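Local coordinates for gram-negative insecticidal protein (Chromobacterium piscinae, PDB 6FBM) that is an insecticidal bacterial toxin of the MACPF family that probably kills target cells by forming membrane pores, at residues M21-N26 and M273-E278; E82-K87 and V107-T112. All coordinates share one frame; numbering follows the deposited sequence.

Contact 1 of 2, residues M21-N26 and M273-E278; sequences MGYDVN and MDFSTE
Y23 and F275 form a buried T-shaped aromatic pair beside the antiparallel sheet of the MACPF fold. Y23 lies on strand 21-23 and F275 near strand 271-274. Both strands pair with strand 170-177, so the two rings meet across the strand that separates their backbones.

The aromatic contact joins the two rings from opposite directions. F275 turns its edge to one face of Y23. The planes are 74° apart and the centroids 5.2 Å apart. The touch falls toward the hydroxyl end of the tyrosine, with F275 CZ above the rim. For Y23, CG lies anti to the backbone N (chi1 -161°), which carries the ring out toward F275. I172 packs against both side chains.

The polar bonds lie around this pair and not across it. Y23 OH donates to L28 O and accepts from S31 N, so two bonds hold the phenol oxygen in place. M273 and D274 both face A176, a classic beta bulge. The D274 carboxylate forms a salt bridge with K74 and also bonds Y29 OH.

Two turns shape the loops that follow. In an Asx turn, N26 N meets D24 OD1 at 2.9 Å from above the carboxylate plane. In an ST turn, E278 N reaches S276 OG at 3.1 Å. At the ring contact itself, F275 CZ lies 3.7 Å from Y23 CZ.

Contact 2 of 2, residues E82-K87 and V107-T112; sequences EEYREK and VDFTTT
Y84 and F109 make an edge-to-face aromatic pair between two helical elements of the MACPF domain. Y84 lies on helix 81-88. F109 lies in the short link between helices 102-108 and 111-115. In sequence, all three helices lie between strands 64-78 and 120-134. This position is consistent with the first helical cluster of MACPF relatives, which in pore formers refolds into a membrane-spanning hairpin.

The tight part is the ring pair. The side chains come from opposite directions, with planes at 75° and centroids 5.2 Å apart. F109 presents the CE2 and CZ part of its edge. F109 CE2 is 3.5 Å from Y84 CZ, and F109 CZ is 3.6 Å from Y84 OH. The touch is therefore at the hydroxyl end of the tyrosine. The chi1 of Y84 is 170°, with CG opposite the backbone N, and this extends the ring away from its helix toward F109. Y84 OH also lies 3.5 Å from D108 OD2. Their side chains cross at about a right angle, with the carboxylate plane 89° from the ring. Y121 of strand 120-134 closes the cluster. It touches Y84 and makes a second edge-to-face pair with F109. D108 CB lies over one face of the F109 ring, near its rim.

The outer side is looser. E83 is exposed, and E86 and K87 are partly exposed; none of them meets the other segment. T110, partly exposed, caps helix 111-115 by accepting from D113 N.

R85 is buried but does not reach segment 107-112. It forms a salt bridge with E82, whose OE2 also pairs with K99. Its guanidinium also bonds the backbone oxygens of S307 and Q309. In the salt bridge, R85 NH1 meets the syn lone pair of E82 OE2 at 2.9 Å.

Contacts 1 and 2 are separate T-shaped pairs within one MACPF domain. Their centres are 18 Å apart and their nearest atoms about 7 Å apart, so they do not touch. Contact 1 closes a long loop of 246 residues, and contact 2, with 19 residues between its segments, lies within it. Shared neighbours lie between their segments. L28, a neighbour of contact 1, also touches V107. S307, a neighbour of contact 2, also bonds N26 weakly through its hydroxyl. V25 pairs by backbone with F101, next to S102, which bonds R85. In one sheet, strand 170-177 flanks contact 1 and the neighbouring strand 120-134 flanks contact 2.

Contact 1 of 2, residues M21-N26 and M273-E278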
ATOM      1  N   MET A  21     -24.950  -9.564 -21.290  1.00 15.74           N
ATOM      2  CA  MET A  21     -24.850 -10.885 -20.710  1.00 16.30           C
ATOM      3  C   MET A  21     -26.253 -11.414 -20.633  1.00 16.06           C
ATOM      4  O   MET A  21     -27.188 -10.648 -20.359  1.00 15.68           O
ATOM      5  CB  MET A  21     -24.345 -10.847 -19.278  1.00 17.59           C
ATOM      6  CG  MET A  21     -22.866 -10.630 -19.037  1.00 19.36           C
ATOM      7  SD  MET A  21     -21.750 -11.731 -19.952  1.00 22.30           S
ATOM      8  CE  MET A  21     -21.306 -10.557 -21.209  1.00 23.45           C
ATOM      9  N   GLY A  22     -26.383 -12.736 -20.798  1.00 15.31           N
ATOM     10  CA  GLY A  22     -27.602 -13.419 -20.390  1.00 15.07           C
ATOM     11  C   GLY A  22     -27.928 -13.204 -18.923  1.00 14.58           C
ATOM     12  O   GLY A  22     -27.028 -13.015 -18.097  1.00 13.91           O
ATOM     13  N   TYR A  23     -29.219 -13.212 -18.602  1.00 14.48           N
ATOM     14  CA  TYR A  23     -29.667 -13.007 -17.237  1.00 14.76           C
ATOM     15  C   TYR A  23     -30.643 -14.072 -16.822  1.00 15.08           C
ATOM     16  O   TYR A  23     -31.536 -14.423 -17.594  1.00 16.85           O
ATOM     17  CB  TYR A  23     -30.315 -11.661 -17.069  1.00 13.67           C
ATOM     18  CG  TYR A  23     -30.374 -11.217 -15.655  1.00 13.53           C
ATOM     19  CD1 TYR A  23     -29.312 -10.561 -15.086  1.00 13.70           C
ATOM     20  CD2 TYR A  23     -31.495 -11.445 -14.872  1.00 13.92           C
ATOM     21  CE1 TYR A  23     -29.356 -10.133 -13.777  1.00 13.57           C
ATOM     22  CE2 TYR A  23     -31.542 -11.013 -13.549  1.00 13.22           C
ATOM     23  CZ  TYR A  23     -30.470 -10.356 -13.010  1.00 13.08           C
ATOM     24  OH  TYR A  23     -30.473  -9.904 -11.709  1.00 13.50           O
ATOM     25  N   ASP A  24     -30.472 -14.560 -15.597  1.00 15.11           N
ATOM     26  CA  ASP A  24     -31.422 -15.466 -15.013  1.00 15.99           C
ATOM     27  C   ASP A  24     -32.596 -14.647 -14.483  1.00 16.25           C
ATOM     28  O   ASP A  24     -32.568 -14.125 -13.375  1.00 15.82           O
ATOM     29  CB  ASP A  24     -30.784 -16.282 -13.897  1.00 17.10           C
ATOM     30  CG  ASP A  24     -31.752 -17.270 -13.276  1.00 18.67           C
ATOM     31  OD1 ASP A  24     -32.947 -17.309 -13.680  1.00 17.48           O
ATOM     32  OD2 ASP A  24     -31.304 -18.003 -12.361  1.00 21.00           O
ATOM     33  N   VAL A  25     -33.658 -14.581 -15.275  1.00 16.69           N
ATOM     34  CA  VAL A  25     -34.842 -13.804 -14.912  1.00 16.40           C
ATOM     35  C   VAL A  25     -35.580 -14.365 -13.706  1.00 16.40           C
ATOM     36  O   VAL A  25     -36.431 -13.686 -13.132  1.00 16.08           O
ATOM     37  CB  VAL A  25     -35.812 -13.645 -16.088  1.00 17.11           C
ATOM     38  CG1 VAL A  25     -35.125 -12.912 -17.234  1.00 17.35           C
ATOM     39  CG2 VAL A  25     -36.375 -14.988 -16.557  1.00 17.85           C
ATOM     40  N   ASN A  26     -35.246 -15.596 -13.331  1.00 17.40           N
ATOM     41  CA  ASN A  26     -35.760 -16.227 -12.110  1.00 17.77           C
ATOM     42  C   ASN A  26     -34.801 -16.124 -10.939  1.00 18.26           C
ATOM     43  O   ASN A  26     -35.055 -16.733  -9.916  1.00 18.32           O
ATOM     44  CB  ASN A  26     -36.131 -17.696 -12.391  1.00 17.85           C
ATOM     45  CG  ASN A  26     -37.284 -17.818 -13.371  1.00 17.75           C
ATOM     46  OD1 ASN A  26     -38.232 -17.064 -13.290  1.00 18.73           O
ATOM     47  ND2 ASN A  26     -37.186 -18.737 -14.324  1.00 18.81           N
ATOM     48  N   MET A 273     -26.888  -2.728 -10.624  1.00 12.85           N
ATOM     49  CA  MET A 273     -27.713  -2.839  -9.442  1.00 13.48           C
ATOM     50  C   MET A 273     -29.166  -2.428  -9.619  1.00 13.60           C
ATOM     51  O   MET A 273     -29.905  -2.441  -8.630  1.00 14.12           O
ATOM     52  CB  MET A 273     -27.093  -2.044  -8.286  1.00 13.99           C
ATOM     53  CG  MET A 273     -26.612  -0.643  -8.612  1.00 14.39           C
ATOM     54  SD  MET A 273     -27.825   0.614  -9.064  1.00 15.98           S
ATOM     55  CE  MET A 273     -28.677   0.771  -7.526  1.00 15.44           C
ATOM     56  N   ASP A 274     -29.603  -2.067 -10.820  1.00 13.33           N
ATOM     57  CA  ASP A 274     -30.993  -1.725 -11.014  1.00 13.94           C
ATOM     58  C   ASP A 274     -31.370  -1.834 -12.472  1.00 14.46           C
ATOM     59  O   ASP A 274     -30.522  -1.728 -13.375  1.00 13.68           O
ATOM     60  CB  ASP A 274     -31.282  -0.309 -10.497  1.00 14.43           C
ATOM     61  CG  ASP A 274     -32.716  -0.130  -9.958  1.00 14.86           C
ATOM     62  OD1 ASP A 274     -33.487  -1.112  -9.897  1.00 14.21           O
ATOM     63  OD2 ASP A 274     -33.038   1.034  -9.587  1.00 16.66           O
ATOM     64  N   PHE A 275     -32.659  -2.056 -12.690  1.00 15.69           N
ATOM     65  CA  PHE A 275     -33.225  -2.236 -14.001  1.00 16.71           C
ATOM     66  C   PHE A 275     -34.246  -1.151 -14.233  1.00 18.31           C
ATOM     67  O   PHE A 275     -34.909  -0.693 -13.276  1.00 19.69           O
ATOM     68  CB  PHE A 275     -33.955  -3.557 -14.059  1.00 16.66           C
ATOM     69  CG  PHE A 275     -33.080  -4.761 -14.077  1.00 16.70           C
ATOM     70  CD1 PHE A 275     -31.766  -4.721 -14.520  1.00 16.89           C
ATOM     71  CD2 PHE A 275     -33.621  -5.989 -13.732  1.00 17.18           C
ATOM     72  CE1 PHE A 275     -31.016  -5.870 -14.584  1.00 17.49           C
ATOM     73  CE2 PHE A 275     -32.876  -7.137 -13.786  1.00 17.10           C
ATOM     74  CZ  PHE A 275     -31.570  -7.077 -14.219  1.00 17.50           C
ATOM     75  N   SER A 276     -34.372  -0.765 -15.501  1.00 19.16           N
ATOM     76  CA  SER A 276     -35.394   0.131 -15.974  1.00 20.37           C
ATOM     77  C   SER A 276     -36.331  -0.684 -16.859  1.00 22.51           C
ATOM     78  O   SER A 276     -36.107  -1.881 -17.056  1.00 25.77           O
ATOM     79  CB  SER A 276     -34.746   1.209 -16.836  1.00 21.14           C
ATOM     80  OG  SER A 276     -34.430   0.693 -18.138  1.00 21.10           O
ATOM     81  N   THR A 277     -37.326  -0.033 -17.467  1.00 23.91           N
ATOM     82  CA  THR A 277     -38.274  -0.748 -18.317  1.00 25.43           C
ATOM     83  C   THR A 277     -37.614  -1.392 -19.533  1.00 26.39           C
ATOM     84  O   THR A 277     -38.193  -2.287 -20.105  1.00 27.27           O
ATOM     85  CB  THR A 277     -39.445   0.128 -18.821  1.00 24.89           C
ATOM     86  OG1 THR A 277     -38.929   1.265 -19.496  1.00 25.41           O
ATOM     87  CG2 THR A 277     -40.315   0.603 -17.691  1.00 25.37           C
ATOM     88  N   GLU A 278     -36.434  -0.930 -19.930  1.00 28.28           N
ATOM     89  CA  GLU A 278     -35.726  -1.474 -21.107  1.00 29.95           C
ATOM     90  C   GLU A 278     -34.569  -2.425 -20.792  1.00 25.83           C
ATOM     91  O   GLU A 278     -33.852  -2.837 -21.705  1.00 23.91           O
ATOM     92  CB  GLU A 278     -35.204  -0.315 -21.993  1.00 32.53           C
ATOM     93  CG  GLU A 278     -36.276   0.612 -22.578  1.00 36.34           C
ATOM     94  CD  GLU A 278     -37.342  -0.107 -23.398  1.00 38.77           C
ATOM     95  OE1 GLU A 278     -37.025  -1.056 -24.132  1.00 42.55           O
ATOM     96  OE2 GLU A 278     -38.519   0.271 -23.292  1.00 47.73           O
TER

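Contact 2 of 2, residues E82-K87 and V107-T112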
ATOM      1  N   GLU A  82     -47.856 -13.382  -3.615  1.00 26.66           N
ATOM      2  CA  GLU A  82     -47.897 -13.443  -5.076  1.00 26.36           C
ATOM      3  C   GLU A  82     -48.031 -12.060  -5.703  1.00 28.86           C
ATOM      4  O   GLU A  82     -47.555 -11.830  -6.814  1.00 27.58           O
ATOM      5  CB  GLU A  82     -49.048 -14.329  -5.577  1.00 25.63           C
ATOM      6  CG  GLU A  82     -49.021 -15.778  -5.103  1.00 25.69           C
ATOM      7  CD  GLU A  82     -47.679 -16.470  -5.278  1.00 26.52           C
ATOM      8  OE1 GLU A  82     -47.236 -17.159  -4.321  1.00 25.31           O
ATOM      9  OE2 GLU A  82     -47.073 -16.330  -6.379  1.00 27.45           O
ATOM     10  N   GLU A  83     -48.690 -11.143  -5.006  1.00 30.66           N
ATOM     11  CA  GLU A  83     -48.821  -9.784  -5.501  1.00 30.93           C
ATOM     12  C   GLU A  83     -47.475  -9.064  -5.310  1.00 27.90           C
ATOM     13  O   GLU A  83     -47.053  -8.294  -6.174  1.00 27.47           O
ATOM     14  CB  GLU A  83     -49.971  -9.054  -4.799  1.00 32.47           C
ATOM     15  CG  GLU A  83     -50.240  -7.644  -5.319  1.00 35.65           C
ATOM     16  CD  GLU A  83     -51.281  -6.924  -4.488  1.00 41.12           C
ATOM     17  OE1 GLU A  83     -50.898  -6.021  -3.688  1.00 44.39           O
ATOM     18  OE2 GLU A  83     -52.482  -7.308  -4.584  1.00 47.14           O
ATOM     19  N   TYR A  84     -46.810  -9.315  -4.187  1.00 25.11           N
ATOM     20  CA  TYR A  84     -45.458  -8.802  -3.972  1.00 23.67           C
ATOM     21  C   TYR A  84     -44.521  -9.193  -5.114  1.00 23.77           C
ATOM     22  O   TYR A  84     -43.817  -8.352  -5.661  1.00 24.65           O
ATOM     23  CB  TYR A  84     -44.882  -9.309  -2.642  1.00 21.64           C
ATOM     24  CG  TYR A  84     -43.431  -9.009  -2.468  1.00 20.39           C
ATOM     25  CD1 TYR A  84     -43.003  -7.798  -1.935  1.00 19.65           C
ATOM     26  CD2 TYR A  84     -42.463  -9.931  -2.862  1.00 19.96           C
ATOM     27  CE1 TYR A  84     -41.642  -7.521  -1.799  1.00 19.11           C
ATOM     28  CE2 TYR A  84     -41.115  -9.670  -2.715  1.00 18.92           C
ATOM     29  CZ  TYR A  84     -40.707  -8.475  -2.180  1.00 18.20           C
ATOM     30  OH  TYR A  84     -39.366  -8.244  -2.039  1.00 17.97           O
ATOM     31  N   ARG A  85     -44.534 -10.477  -5.449  1.00 24.21           N
ATOM     32  CA  ARG A  85     -43.754 -11.005  -6.558  1.00 23.89           C
ATOM     33  C   ARG A  85     -44.048 -10.306  -7.871  1.00 26.33           C
ATOM     34  O   ARG A  85     -43.122 -10.004  -8.612  1.00 30.35           O
ATOM     35  CB  ARG A  85     -44.007 -12.495  -6.749  1.00 22.09           C
ATOM     36  CG  ARG A  85     -43.520 -13.333  -5.594  1.00 21.98           C
ATOM     37  CD  ARG A  85     -43.967 -14.755  -5.782  1.00 21.65           C
ATOM     38  NE  ARG A  85     -43.120 -15.439  -6.733  1.00 21.73           N
ATOM     39  CZ  ARG A  85     -43.349 -16.651  -7.240  1.00 22.75           C
ATOM     40  NH1 ARG A  85     -44.440 -17.345  -6.901  1.00 24.17           N
ATOM     41  NH2 ARG A  85     -42.469 -17.172  -8.092  1.00 23.52           N
ATOM     42  N   GLU A  86     -45.327 -10.067  -8.165  1.00 27.08           N
ATOM     43  CA  GLU A  86     -45.722  -9.341  -9.387  1.00 27.41           C
ATOM     44  C   GLU A  86     -45.205  -7.930  -9.367  1.00 26.16           C
ATOM     45  O   GLU A  86     -44.669  -7.456 -10.377  1.00 23.29           O
ATOM     46  CB  GLU A  86     -47.237  -9.317  -9.595  1.00 29.62           C
ATOM     47  CG  GLU A  86     -47.743 -10.523 -10.399  1.00 32.45           C
ATOM     48  CD  GLU A  86     -49.221 -10.839 -10.178  1.00 33.41           C
ATOM     49  OE1 GLU A  86     -49.828 -10.221  -9.280  1.00 34.02           O
ATOM     50  OE2 GLU A  86     -49.770 -11.713 -10.896  1.00 33.83           O
ATOM     51  N   LYS A  87     -45.382  -7.257  -8.230  1.00 27.36           N
ATOM     52  CA  LYS A  87     -44.979  -5.862  -8.101  1.00 28.22           C
ATOM     53  C   LYS A  87     -43.478  -5.722  -8.335  1.00 27.25           C
ATOM     54  O   LYS A  87     -43.043  -4.835  -9.040  1.00 25.20           O
ATOM     55  CB  LYS A  87     -45.371  -5.300  -6.737  1.00 30.24           C
ATOM     56  CG  LYS A  87     -46.830  -4.928  -6.566  1.00 31.12           C
ATOM     57  CD  LYS A  87     -47.186  -4.796  -5.081  1.00 32.08           C
ATOM     58  CE  LYS A  87     -48.551  -4.177  -4.853  1.00 33.06           C
ATOM     59  NZ  LYS A  87     -48.523  -2.716  -5.081  1.00 34.48           N
ATOM     60  N   VAL A 107     -33.615 -14.610  -0.332  1.00 18.24           N
ATOM     61  CA  VAL A 107     -32.647 -13.600   0.059  1.00 18.98           C
ATOM     62  C   VAL A 107     -33.337 -12.599   1.000  1.00 19.71           C
ATOM     63  O   VAL A 107     -32.798 -12.293   2.061  1.00 19.93           O
ATOM     64  CB  VAL A 107     -31.993 -12.906  -1.169  1.00 18.12           C
ATOM     65  CG1 VAL A 107     -31.198 -11.645  -0.752  1.00 18.29           C
ATOM     66  CG2 VAL A 107     -31.108 -13.918  -1.888  1.00 18.20           C
ATOM     67  N   ASP A 108     -34.530 -12.147   0.628  1.00 20.39           N
ATOM     68  CA  ASP A 108     -35.240 -11.091   1.360  1.00 21.62           C
ATOM     69  C   ASP A 108     -36.047 -11.535   2.584  1.00 21.91           C
ATOM     70  O   ASP A 108     -36.219 -10.748   3.513  1.00 23.12           O
ATOM     71  CB  ASP A 108     -36.191 -10.349   0.418  1.00 21.64           C
ATOM     72  CG  ASP A 108     -35.459  -9.567  -0.666  1.00 21.81           C
ATOM     73  OD1 ASP A 108     -34.270  -9.181  -0.477  1.00 22.83           O
ATOM     74  OD2 ASP A 108     -36.084  -9.351  -1.725  1.00 21.61           O
ATOM     75  N   PHE A 109     -36.572 -12.761   2.563  1.00 21.90           N
ATOM     76  CA  PHE A 109     -37.511 -13.251   3.579  1.00 21.17           C
ATOM     77  C   PHE A 109     -37.186 -14.676   3.966  1.00 20.26           C
ATOM     78  O   PHE A 109     -36.733 -15.461   3.135  1.00 20.28           O
ATOM     79  CB  PHE A 109     -38.943 -13.241   3.039  1.00 21.07           C
ATOM     80  CG  PHE A 109     -39.355 -11.940   2.421  1.00 20.98           C
ATOM     81  CD1 PHE A 109     -39.482 -10.803   3.192  1.00 20.97           C
ATOM     82  CD2 PHE A 109     -39.621 -11.862   1.061  1.00 21.50           C
ATOM     83  CE1 PHE A 109     -39.880  -9.607   2.624  1.00 21.40           C
ATOM     84  CE2 PHE A 109     -40.004 -10.674   0.475  1.00 21.70           C
ATOM     85  CZ  PHE A 109     -40.130  -9.537   1.258  1.00 21.95           C
ATOM     86  N   THR A 110     -37.452 -15.034   5.217  1.00 20.81           N
ATOM     87  CA  THR A 110     -37.305 -16.423   5.648  1.00 19.94           C
ATOM     88  C   THR A 110     -38.350 -17.247   4.915  1.00 19.56           C
ATOM     89  O   THR A 110     -39.389 -16.754   4.505  1.00 18.80           O
ATOM     90  CB  THR A 110     -37.509 -16.641   7.154  1.00 19.77           C
ATOM     91  OG1 THR A 110     -38.840 -16.243   7.528  1.00 20.79           O
ATOM     92  CG2 THR A 110     -36.460 -15.887   7.988  1.00 20.44           C
ATOM     93  N   THR A 111     -38.049 -18.515   4.753  1.00 19.21           N
ATOM     94  CA  THR A 111     -38.968 -19.404   4.114  1.00 19.46           C
ATOM     95  C   THR A 111     -40.274 -19.546   4.946  1.00 19.70           C
ATOM     96  O   THR A 111     -41.356 -19.638   4.392  1.00 18.83           O
ATOM     97  CB  THR A 111     -38.289 -20.765   3.821  1.00 19.20           C
ATOM     98  OG1 THR A 111     -39.107 -21.479   2.876  1.00 19.66           O
ATOM     99  CG2 THR A 111     -38.062 -21.589   5.092  1.00 18.35           C
ATOM    100  N   THR A 112     -40.171 -19.512   6.267  1.00 20.42           N
ATOM    101  CA  THR A 112     -41.358 -19.523   7.118  1.00 21.88           C
ATOM    102  C   THR A 112     -42.308 -18.324   6.811  1.00 20.43           C
ATOM    103  O   THR A 112     -43.501 -18.515   6.536  1.00 19.69           O
ATOM    104  CB  THR A 112     -40.948 -19.567   8.621  1.00 24.78           C
ATOM    105  OG1 THR A 112     -40.313 -20.821   8.911  1.00 24.52           O
ATOM    106  CG2 THR A 112     -42.177 -19.438   9.542  1.00 25.74           C
TER